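Local coordinates for copper induced nitroreductase D (Lactococcus lactis, PDB 2WQF), which binds flavin mononucleotide and acts as a copper-induced nitroreductase involved in defence against oxidative stress, at residues Lys25-Glu28 and Thr29-Glu32; Leu49-Thr52 and Gly53-Asp57; Asp57-Asp61 and Glu62-Pro66. One frame throughout, in Å; residues are numbered along the deposited sequence. Where two conformers were deposited one is given.

The contacts follow one another along the chain; contact 3 begins at Asp57, where contact 2 ends. Contact 1 is one stretch of helix 23-35. Contact 2 is the turn from strand 46-52 into helix 53-73, and contact 3 continues that helix. The centres of contacts 1 and 2 are about 15 Å apart, those of contacts 2 and 3 about 11 Å, and those of contacts 1 and 3 about 25 Å. Ile27 and Ile30 pack on Ile50, and Leu51 packs on Leu59. Contacts 1 and 2 also touch the second subunit, which does not touch contact 3. Strand 46-52 thus links the two helices and carries the chain from the dimer interface towards the side near flavin-binding Gln151.

Contact 1: Lys25-Glu28 and Thr29-Glu32; sequences KVIE and TIKE
Thr29 grips the carbonyl oxygen of Lys25 twice. Its backbone N lies 3.0 Å from Lys25 O, and its hydroxyl OG1 donates to the same Lys25 O at 2.8 Å. The two donors come from opposite faces of the carbonyl plane, each tilted well out of it. The side-chain bond is possible because OG1 sits beside the backbone N and anti to the carbonyl carbon (chi1 -58°), which turns it back along the helix. A valine here would keep the branched shape but would probably leave Lys25 O with the backbone N-H of this residue as its single donor within the turn.

Ile30 comes next. Its N bonds Val26 O at 2.9 Å, and its side chain crosses that of Val26, with CD1 of Ile30 meeting CG1 of Val26 at 3.9 Å. Both side chains are buried and also touch Leu141 of helix 121-143. Lys31 N bonds Ile27 O at 3.1 Å. Its extended chain passes Ile27, so that Lys31 CE lies 3.9 Å from Ile27 CG2. Here the second subunit joins in: its Val200 packs on Ile27 and its Phe198 on Lys31. Glu32 N closes the stretch with a bond to Glu28 O at 3.0 Å.

The chemistry is that of an amphipathic alpha-helix. Val26 and Ile30 face the protein interior, Lys25 and Glu28 face solvent, and the buried hydroxyl of Thr29 is satisfied by the helix's own backbone.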
loop_
_atom_site.group_PDB
_atom_site.type_symbol
_atom_site.label_atom_id
_atom_site.label_comp_id
_atom_site.label_asym_id
_atom_site.label_seq_id
_atom_site.Cartn_x
_atom_site.Cartn_y
_atom_site.Cartn_z
ATOM N N LYS A 25 -13.904 -19.731 -1.335
ATOM C CA LYS A 25 -12.871 -19.398 -0.356
ATOM C C LYS A 25 -11.993 -18.297 -0.876
ATOM O O LYS A 25 -11.530 -17.448 -0.121
ATOM C CB LYS A 25 -12.016 -20.635 -0.017
ATOM C CG LYS A 25 -10.890 -20.461 1.014
ATOM C CD LYS A 25 -9.972 -21.704 0.995
ATOM C CE LYS A 25 -10.801 -22.992 0.886
ATOM N NZ LYS A 25 -10.003 -24.211 0.662
ATOM N N VAL A 26 -11.701 -18.330 -2.164
ATOM C CA VAL A 26 -10.927 -17.264 -2.770
ATOM C C VAL A 26 -11.638 -15.911 -2.613
ATOM O O VAL A 26 -11.022 -14.935 -2.191
ATOM C CB VAL A 26 -10.644 -17.568 -4.249
ATOM C CG1 VAL A 26 -9.945 -16.366 -4.886
ATOM C CG2 VAL A 26 -9.780 -18.807 -4.347
ATOM N N ILE A 27 -12.922 -15.866 -2.929
ATOM C CA ILE A 27 -13.701 -14.634 -2.841
ATOM C C ILE A 27 -13.731 -14.137 -1.387
ATOM O O ILE A 27 -13.563 -12.947 -1.135
ATOM C CB ILE A 27 -15.160 -14.839 -3.322
ATOM C CG1 ILE A 27 -15.206 -15.232 -4.797
ATOM C CG2 ILE A 27 -15.985 -13.589 -3.053
ATOM C CD1 ILE A 27 -14.520 -14.333 -5.646
ATOM N N GLU A 28 -13.935 -15.062 -0.445
ATOM C CA GLU A 28 -13.959 -14.727 0.978
ATOM C C GLU A 28 -12.646 -14.101 1.406
ATOM O O GLU A 28 -12.614 -13.120 2.169
ATOM C CB GLU A 28 -14.224 -15.977 1.812
ATOM C CG GLU A 28 -15.641 -16.487 1.713
ATOM C CD GLU A 28 -15.853 -17.802 2.452
ATOM O OE1 GLU A 28 -14.929 -18.266 3.157
ATOM O OE2 GLU A 28 -16.950 -18.374 2.314
ATOM N N THR A 29 -11.544 -14.672 0.927
ATOM C CA THR A 29 -10.228 -14.196 1.301
ATOM C C THR A 29 -9.934 -12.821 0.722
ATOM O O THR A 29 -9.322 -11.974 1.380
ATOM C CB THR A 29 -9.162 -15.197 0.874
ATOM O OG1 THR A 29 -9.456 -16.454 1.490
ATOM C CG2 THR A 29 -7.828 -14.787 1.364
ATOM N N ILE A 30 -10.339 -12.603 -0.523
ATOM C CA ILE A 30 -10.186 -11.299 -1.143
ATOM C C ILE A 30 -10.894 -10.247 -0.307
ATOM O O ILE A 30 -10.338 -9.191 -0.022
ATOM C CB ILE A 30 -10.721 -11.298 -2.605
ATOM C CG1 ILE A 30 -9.841 -12.177 -3.513
ATOM C CG2 ILE A 30 -10.761 -9.891 -3.156
ATOM C CD1 ILE A 30 -10.528 -12.524 -4.839
ATOM N N LYS A 31 -12.149 -10.512 0.051
ATOM C CA LYS A 31 -12.943 -9.567 0.815
ATOM C C LYS A 31 -12.282 -9.296 2.175
ATOM O O LYS A 31 -12.200 -8.150 2.607
ATOM C CB LYS A 31 -14.363 -10.073 1.012
ATOM C CG LYS A 31 -15.214 -10.070 -0.251
ATOM C CD LYS A 31 -16.599 -10.687 0.079
ATOM C CE LYS A 31 -17.542 -10.646 -1.067
ATOM N NZ LYS A 31 -18.795 -11.390 -0.761
ATOM N N GLU A 32 -11.826 -10.341 2.861
ATOM C CA GLU A 32 -11.195 -10.150 4.155
ATOM C C GLU A 32 -9.929 -9.312 4.055
ATOM O O GLU A 32 -9.670 -8.485 4.932
ATOM C CB GLU A 32 -10.889 -11.476 4.843
ATOM C CG GLU A 32 -12.133 -12.225 5.312
ATOM C CD GLU A 32 -11.797 -13.501 6.040
ATOM O OE1 GLU A 32 -10.863 -14.212 5.606
ATOM O OE2 GLU A 32 -12.456 -13.797 7.045
#

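Contact 2: Leu49-Thr52 and Gly53-Asp57; sequences LILT and GDAQD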
loop_
_atom_site.group_PDB
_atom_site.type_symbol
_atom_site.label_atom_id
_atom_site.label_comp_id
_atom_site.label_asym_id
_atom_site.label_seq_id
_atom_site.Cartn_x
_atom_site.Cartn_y
_atom_site.Cartn_z
ATOM N N LEU A 49 -14.113 -4.950 -8.416
ATOM C CA LEU A 49 -14.864 -5.779 -9.332
ATOM C C LEU A 49 -14.057 -7.059 -9.551
ATOM O O LEU A 49 -12.924 -7.011 -10.031
ATOM C CB LEU A 49 -15.074 -5.042 -10.651
ATOM C CG LEU A 49 -15.741 -5.841 -11.764
ATOM C CD1 LEU A 49 -17.158 -6.255 -11.370
ATOM C CD2 LEU A 49 -15.739 -5.000 -13.044
ATOM N N ILE A 50 -14.632 -8.195 -9.157
ATOM C CA ILE A 50 -13.961 -9.491 -9.216
ATOM C C ILE A 50 -14.590 -10.307 -10.332
ATOM O O ILE A 50 -15.772 -10.633 -10.260
ATOM C CB ILE A 50 -14.087 -10.247 -7.891
ATOM C CG1 ILE A 50 -13.492 -9.421 -6.745
ATOM C CG2 ILE A 50 -13.439 -11.624 -7.964
ATOM C CD1 ILE A 50 -13.914 -9.901 -5.335
ATOM N N LEU A 51 -13.806 -10.587 -11.369
ATOM C CA LEU A 51 -14.298 -11.283 -12.548
ATOM C C LEU A 51 -13.688 -12.673 -12.666
ATOM O O LEU A 51 -12.465 -12.830 -12.575
ATOM C CB LEU A 51 -13.915 -10.494 -13.808
ATOM C CG LEU A 51 -14.384 -9.034 -13.850
ATOM C CD1 LEU A 51 -13.947 -8.446 -15.168
ATOM C CD2 LEU A 51 -15.893 -8.892 -13.638
ATOM N N THR A 52 -14.536 -13.662 -12.918
ATOM C CA THR A 52 -14.098 -15.023 -13.195
ATOM C C THR A 52 -14.912 -15.559 -14.369
ATOM O O THR A 52 -15.834 -14.899 -14.853
ATOM C CB THR A 52 -14.216 -15.954 -11.967
ATOM O OG1 THR A 52 -15.586 -16.156 -11.629
ATOM C CG2 THR A 52 -13.457 -15.377 -10.776
ATOM N N GLY A 53 -14.551 -16.742 -14.856
ATOM C CA GLY A 53 -15.355 -17.405 -15.874
ATOM C C GLY A 53 -15.561 -16.574 -17.121
ATOM O O GLY A 53 -14.612 -16.002 -17.676
ATOM N N ASP A 54 -16.804 -16.514 -17.574
ATOM C CA ASP A 54 -17.150 -15.779 -18.788
ATOM C C ASP A 54 -16.769 -14.308 -18.705
ATOM O O ASP A 54 -16.386 -13.720 -19.697
ATOM C CB ASP A 54 -18.650 -15.865 -19.077
ATOM C CG ASP A 54 -19.082 -17.218 -19.588
ATOM O OD1 ASP A 54 -18.249 -18.132 -19.677
ATOM O OD2 ASP A 54 -20.277 -17.357 -19.903
ATOM N N ALA A 55 -16.874 -13.713 -17.512
ATOM C CA ALA A 55 -16.543 -12.305 -17.341
ATOM C C ALA A 55 -15.041 -12.081 -17.513
ATOM O O ALA A 55 -14.605 -11.065 -18.061
ATOM C CB ALA A 55 -17.026 -11.803 -15.966
ATOM N N GLN A 56 -14.250 -13.042 -17.049
ATOM C CA GLN A 56 -12.803 -12.996 -17.207
ATOM C C GLN A 56 -12.447 -13.056 -18.715
ATOM O O GLN A 56 -11.633 -12.278 -19.212
ATOM C CB GLN A 56 -12.194 -14.167 -16.439
ATOM C CG GLN A 56 -10.784 -14.600 -16.839
ATOM C CD GLN A 56 -9.713 -13.588 -16.509
ATOM O OE1 GLN A 56 -9.987 -12.540 -15.914
ATOM N NE2 GLN A 56 -8.473 -13.902 -16.892
ATOM N N ASP A 57 -13.073 -13.972 -19.439
ATOM C CA ASP A 57 -12.856 -14.055 -20.886
ATOM C C ASP A 57 -13.268 -12.746 -21.583
ATOM O O ASP A 57 -12.575 -12.264 -22.471
ATOM C CB ASP A 57 -13.688 -15.186 -21.477
ATOM C CG ASP A 57 -13.199 -16.550 -21.092
ATOM O OD1 ASP A 57 -12.046 -16.661 -20.643
ATOM O OD2 ASP A 57 -13.977 -17.519 -21.281
#
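Thr52 and Ala55 meet at the turn that carries the chain from strand 46-52 into helix 53-73. The carbonyl oxygen of Thr52 faces the first helical turn and takes two weak bonds. Ala55 N lies 3.1 Å from Thr52 O with a strongly bent N-H angle of 126°. Gln56 N lies 3.3 Å from Thr52 O and is straighter. The methyl of Ala55 sits beside the same oxygen, CB to Thr52 O being 3.5 Å.

Leu51 supplies the apolar part. Its CB and CD2 lie against Ala55 CB. Of its two branches, Leu51 CD2 is the one that meets this methyl, at 3.9 Å from Ala55 CB. Gly53 makes the bend between strand and helix with a positive phi of 57°, where a side chain would crowd Thr52 C.

The strand and helix segments run nearly at right angles, at 98°. Strand 46-52 pairs with strand 97-104 of its own chain and forms a parallel ladder with a strand of the second subunit. Gln56 ties the new helix to Thr98 of strand 97-104 and to Lys93 of helix 88-93, while Ile50 packs on helix 23-35.

Contact 3: Asp57-Asp61 and Glu62-Pro66; sequences DKLWD and EIVAP
Leu59 and Val64 meet across a wider pi-type turn in helix 53-73. The backbone bonds shift from four residues apart to five. Glu62 N still bonds Lys58 O, but Val64 N reaches Leu59 O at 2.8 Å and nearly along the C=O axis. Ala65 N then bonds Trp60 O. Ile63 N, caught in the change, makes only weak bonds, to Lys58 O and Leu59 O.

The tight part is the apolar side. Val64 lies alongside Trp60, both side chains pointing the same way. Its CG2 stands over one face of the indole, 4.1 Å from the centroid of the six-membered ring and 28° off the ring normal, a CH-pi contact. Leu59 CD2 lies over the same face, and both are offset toward the rim. CD1 of Leu59 touches Val64 CG2 at 4.1 Å. The indole is fixed at its nitrogen too, since NE1 bonds Thr98. Its side chain is about 5 Å from that of Gln151, an FMN-binding residue, which places this packing near the flavin site, about 9 Å from the bound FMN.

The other side is looser and charged. Lys58 and Glu62 cross, but NZ of Lys58 is 4.4 Å from OE1 of Glu62, too far for a salt bridge. With CG anti to the backbone N (chi1 179°), the extended chain of Lys58 lets its CE pass 3.6 Å from Glu62 OE1, while NZ goes on to a salt bridge with Glu164. Asp61 likewise finds its mate elsewhere, in Lys93. The helix kinks at Pro66, which has no N-H to give: its CD lies 3.3 Å from Asp61 O.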
loop_
_atom_site.group_PDB
_atom_site.type_symbol
_atom_site.label_atom_id
_atom_site.label_comp_id
_atom_site.label_asym_id
_atom_site.label_seq_id
_atom_site.Cartn_x
_atom_site.Cartn_y
_atom_site.Cartn_z
ATOM N N ASP A 57 -13.073 -13.972 -19.439
ATOM C CA ASP A 57 -12.856 -14.055 -20.886
ATOM C C ASP A 57 -13.268 -12.746 -21.583
ATOM O O ASP A 57 -12.575 -12.264 -22.471
ATOM C CB ASP A 57 -13.688 -15.186 -21.477
ATOM C CG ASP A 57 -13.199 -16.550 -21.092
ATOM O OD1 ASP A 57 -12.046 -16.661 -20.643
ATOM O OD2 ASP A 57 -13.977 -17.519 -21.281
ATOM N N LYS A 58 -14.406 -12.178 -21.175
ATOM C CA LYS A 58 -14.941 -10.970 -21.806
ATOM C C LYS A 58 -14.031 -9.769 -21.597
ATOM O O LYS A 58 -13.813 -8.977 -22.511
ATOM C CB LYS A 58 -16.348 -10.663 -21.274
ATOM C CG LYS A 58 -16.991 -9.421 -21.849
ATOM C CD LYS A 58 -18.511 -9.480 -21.688
ATOM C CE LYS A 58 -19.233 -8.597 -22.701
ATOM N NZ LYS A 58 -20.721 -8.798 -22.682
ATOM N N LEU A 59 -13.514 -9.611 -20.388
ATOM C CA LEU A 59 -12.630 -8.488 -20.092
ATOM C C LEU A 59 -11.471 -8.470 -21.076
ATOM O O LEU A 59 -11.186 -7.446 -21.700
ATOM C CB LEU A 59 -12.073 -8.568 -18.671
ATOM C CG LEU A 59 -10.995 -7.519 -18.362
ATOM C CD1 LEU A 59 -11.574 -6.115 -18.417
ATOM C CD2 LEU A 59 -10.396 -7.776 -17.010
ATOM N N TRP A 60 -10.799 -9.595 -21.219
ATOM C CA TRP A 60 -9.575 -9.615 -22.023
ATOM C C TRP A 60 -9.844 -9.633 -23.536
ATOM O O TRP A 60 -9.175 -8.928 -24.305
ATOM C CB TRP A 60 -8.642 -10.749 -21.547
ATOM C CG TRP A 60 -8.193 -10.433 -20.150
ATOM C CD1 TRP A 60 -8.719 -10.914 -18.986
ATOM C CD2 TRP A 60 -7.170 -9.489 -19.765
ATOM N NE1 TRP A 60 -8.080 -10.343 -17.915
ATOM C CE2 TRP A 60 -7.142 -9.454 -18.364
ATOM C CE3 TRP A 60 -6.299 -8.655 -20.481
ATOM C CZ2 TRP A 60 -6.264 -8.640 -17.655
ATOM C CZ3 TRP A 60 -5.431 -7.861 -19.781
ATOM C CH2 TRP A 60 -5.409 -7.866 -18.372
ATOM N N ASP A 61 -10.836 -10.399 -23.972
ATOM C CA ASP A 61 -11.074 -10.551 -25.397
ATOM C C ASP A 61 -11.854 -9.394 -25.983
ATOM O O ASP A 61 -11.594 -8.972 -27.106
ATOM C CB ASP A 61 -11.863 -11.825 -25.674
ATOM C CG ASP A 61 -10.988 -13.055 -25.755
ATOM O OD1 ASP A 61 -9.753 -12.943 -25.910
ATOM O OD2 ASP A 61 -11.565 -14.146 -25.662
ATOM N N GLU A 62 -12.815 -8.881 -25.216
ATOM C CA GLU A 62 -13.787 -7.946 -25.747
ATOM C C GLU A 62 -13.542 -6.520 -25.304
ATOM O O GLU A 62 -14.078 -5.585 -25.901
ATOM C CB GLU A 62 -15.197 -8.383 -25.348
ATOM C CG GLU A 62 -15.576 -9.759 -25.886
ATOM C CD GLU A 62 -17.057 -10.045 -25.766
ATOM O OE1 GLU A 62 -17.858 -9.105 -25.960
ATOM O OE2 GLU A 62 -17.420 -11.205 -25.489
ATOM N N ILE A 63 -12.715 -6.340 -24.278
ATOM C CA ILE A 63 -12.380 -4.993 -23.819
ATOM C C ILE A 63 -10.900 -4.670 -23.943
ATOM O O ILE A 63 -10.531 -3.747 -24.663
ATOM C CB ILE A 63 -12.888 -4.741 -22.365
ATOM C CG1 ILE A 63 -14.410 -4.828 -22.339
ATOM C CG2 ILE A 63 -12.414 -3.396 -21.830
ATOM C CD1 ILE A 63 -15.043 -4.700 -20.946
ATOM N N VAL A 64 -10.022 -5.407 -23.281
ATOM C CA VAL A 64 -8.621 -4.993 -23.274
ATOM C C VAL A 64 -7.992 -5.076 -24.667
ATOM O O VAL A 64 -7.359 -4.131 -25.124
ATOM C CB VAL A 64 -7.783 -5.782 -22.269
ATOM C CG1 VAL A 64 -6.354 -5.280 -22.295
ATOM C CG2 VAL A 64 -8.353 -5.657 -20.865
ATOM N N ALA A 65 -8.163 -6.208 -25.342
ATOM C CA ALA A 65 -7.560 -6.399 -26.662
ATOM C C ALA A 65 -7.998 -5.323 -27.673
ATOM O O ALA A 65 -7.149 -4.666 -28.287
ATOM C CB ALA A 65 -7.864 -7.810 -27.193
ATOM N N PRO A 66 -9.319 -5.123 -27.841
ATOM C CA PRO A 66 -9.734 -4.080 -28.791
ATOM C C PRO A 66 -9.299 -2.662 -28.395
ATOM O O PRO A 66 -8.923 -1.893 -29.274
ATOM C CB PRO A 66 -11.263 -4.192 -28.796
ATOM C CG PRO A 66 -11.554 -5.567 -28.282
ATOM C CD PRO A 66 -10.468 -5.883 -27.325
#